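Local coordinates for YopX protein domain-containing protein (PDB 2OX7) that is of unknown function but belongs to the YopX protein family, at residues Val66-Thr71 with Asn136-Pro141. Sequence-based numbering, arbitrary orientation.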
loop_
_atom_site.group_PDB
_atom_site.type_symbol
_atom_site.label_atom_id
_atom_site.label_comp_id
_atom_site.label_asym_id
_atom_site.label_seq_id
_atom_site.Cartn_x
_atom_site.Cartn_y
_atom_site.Cartn_z
ATOM N N VAL A 66 -10.545 -11.689 -23.447
ATOM C CA VAL A 66 -9.730 -11.377 -22.271
ATOM C C VAL A 66 -10.473 -10.270 -21.531
ATOM O O VAL A 66 -10.661 -9.190 -22.095
ATOM C CB VAL A 66 -8.325 -10.891 -22.692
ATOM C CG1 VAL A 66 -7.527 -10.392 -21.487
ATOM C CG2 VAL A 66 -7.559 -12.007 -23.437
ATOM N N ILE A 67 -10.901 -10.531 -20.296
ATOM C CA ILE A 67 -11.700 -9.550 -19.534
ATOM C C ILE A 67 -10.793 -8.627 -18.708
ATOM O O ILE A 67 -9.745 -9.076 -18.187
ATOM C CB ILE A 67 -12.715 -10.237 -18.598
ATOM C CG1 ILE A 67 -13.668 -11.119 -19.398
ATOM C CG2 ILE A 67 -13.557 -9.210 -17.818
ATOM C CD1 ILE A 67 -14.722 -10.346 -20.204
HETATM N N MSE A 68 -11.210 -7.354 -18.608
HETATM C CA MSE A 68 -10.502 -6.341 -17.810
HETATM C C MSE A 68 -11.557 -5.550 -17.083
HETATM O O MSE A 68 -12.593 -5.209 -17.674
HETATM C CB MSE A 68 -9.670 -5.414 -18.702
HETATM C CG MSE A 68 -8.455 -6.089 -19.330
HETATM SE SE MSE A 68 -7.926 -5.119 -20.967
HETATM C CE MSE A 68 -9.005 -6.162 -22.272
ATOM N N GLN A 69 -11.303 -5.231 -15.807
ATOM C CA GLN A 69 -12.301 -4.544 -15.018
ATOM C C GLN A 69 -11.897 -3.093 -14.822
ATOM O O GLN A 69 -10.708 -2.774 -14.761
ATOM C CB GLN A 69 -12.447 -5.229 -13.644
ATOM C CG GLN A 69 -13.542 -4.599 -12.799
ATOM C CD GLN A 69 -13.877 -5.411 -11.530
ATOM O OE1 GLN A 69 -13.343 -6.506 -11.316
ATOM N NE2 GLN A 69 -14.803 -4.887 -10.730
ATOM N N SER A 70 -12.890 -2.231 -14.716
ATOM C CA SER A 70 -12.614 -0.839 -14.312
ATOM C C SER A 70 -12.080 -0.751 -12.886
ATOM O O SER A 70 -12.630 -1.393 -11.939
ATOM C CB SER A 70 -13.853 0.005 -14.435
ATOM O OG SER A 70 -13.653 1.314 -13.889
ATOM N N THR A 71 -11.070 0.095 -12.706
ATOM C CA THR A 71 -10.522 0.352 -11.346
ATOM C C THR A 71 -11.409 1.268 -10.532
ATOM O O THR A 71 -11.188 1.421 -9.307
ATOM C CB THR A 71 -9.166 1.059 -11.396
ATOM O OG1 THR A 71 -9.344 2.349 -11.979
ATOM C CG2 THR A 71 -8.118 0.254 -12.215
ATOM N N ASN A 136 -3.619 0.732 -24.394
ATOM C CA ASN A 136 -3.634 -0.437 -23.552
ATOM C C ASN A 136 -2.781 -1.508 -24.199
ATOM O O ASN A 136 -2.391 -1.395 -25.377
ATOM C CB ASN A 136 -5.053 -0.894 -23.265
ATOM C CG ASN A 136 -5.801 -1.375 -24.527
ATOM O OD1 ASN A 136 -5.556 -2.461 -25.013
ATOM N ND2 ASN A 136 -6.734 -0.558 -25.024
ATOM N N ILE A 137 -2.482 -2.524 -23.411
ATOM C CA ILE A 137 -1.527 -3.554 -23.781
ATOM C C ILE A 137 -2.019 -4.431 -24.933
ATOM O O ILE A 137 -1.212 -5.082 -25.597
ATOM C CB ILE A 137 -1.137 -4.434 -22.532
ATOM C CG1 ILE A 137 -2.366 -5.134 -21.976
ATOM C CG2 ILE A 137 -0.449 -3.558 -21.493
ATOM C CD1 ILE A 137 -2.087 -6.229 -20.915
ATOM N N HIS A 138 -3.325 -4.439 -25.193
ATOM C CA HIS A 138 -3.873 -5.324 -26.227
ATOM C C HIS A 138 -3.955 -4.635 -27.574
ATOM O O HIS A 138 -3.503 -5.197 -28.609
ATOM C CB HIS A 138 -5.245 -5.844 -25.784
ATOM C CG HIS A 138 -5.175 -6.701 -24.578
ATOM N ND1 HIS A 138 -4.407 -7.850 -24.535
ATOM C CD2 HIS A 138 -5.737 -6.575 -23.359
ATOM C CE1 HIS A 138 -4.513 -8.397 -23.338
ATOM N NE2 HIS A 138 -5.312 -7.641 -22.607
ATOM N N GLU A 139 -4.530 -3.432 -27.579
ATOM C CA GLU A 139 -4.677 -2.645 -28.790
ATOM C C GLU A 139 -3.377 -2.028 -29.214
ATOM O O GLU A 139 -3.210 -1.689 -30.384
ATOM C CB GLU A 139 -5.718 -1.536 -28.628
ATOM C CG GLU A 139 -7.127 -2.037 -28.534
ATOM C CD GLU A 139 -8.137 -0.935 -28.515
ATOM O OE1 GLU A 139 -8.775 -0.707 -29.563
ATOM O OE2 GLU A 139 -8.313 -0.304 -27.459
ATOM N N ASN A 140 -2.462 -1.872 -28.254
ATOM C CA ASN A 140 -1.204 -1.161 -28.455
ATOM C C ASN A 140 -0.027 -1.951 -27.877
ATOM O O ASN A 140 0.708 -1.435 -27.029
ATOM C CB ASN A 140 -1.302 0.225 -27.816
ATOM C CG ASN A 140 -2.530 0.964 -28.266
ATOM O OD1 ASN A 140 -2.659 1.283 -29.456
ATOM N ND2 ASN A 140 -3.475 1.183 -27.354
ATOM N N PRO A 141 0.155 -3.197 -28.352
ATOM C CA PRO A 141 1.026 -4.222 -27.755
ATOM C C PRO A 141 2.525 -3.931 -27.833
ATOM O O PRO A 141 3.306 -4.572 -27.131
ATOM C CB PRO A 141 0.677 -5.486 -28.550
ATOM C CG PRO A 141 0.229 -4.982 -29.882
ATOM C CD PRO A 141 -0.498 -3.688 -29.586
#
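His138 reaches from the loop after strand 131-136 to two residues of strand 65-71, Val66 and the selenomethionine Met68. Met68 comes from the opposite direction and brings its selenium to the rim of the imidazole, Met68 SE lying in the ring plane, 4.6 Å from the centroid of the His138 ring, a Met-aromatic contact. The bend at chi3 (-91°) swings the methyl to an oblique position by the ring, Met68 CE coming within 3.5 Å of His138 CD2, beside SE. Val66 crosses the histidine at a slant; its CG1, anti to the backbone N (chi1 173°), meets His138 NE2 at 3.7 Å. One face of the ring carries CG1 of Ile137, 3.9 Å above its centre, and Trp10 of strand 7-11 stacks with the ring as well. Behind His138 the loop is folded by Asn136, whose OD1 takes the backbone N of His138 (3.0 Å) in an Asx turn and that of Glu139 (2.9 Å), the latter with a nearly straight N-H, though from above the carbonyl plane, while ND2 gives a bond to Glu139 OE2. With no hydrogen bond between the two segments, the loop meets strand 65-71, paired with strand 7-11, through dispersion and the polarisable selenium, and these Asn136 bonds close within the loop, shaping the turn that presents the imidazole.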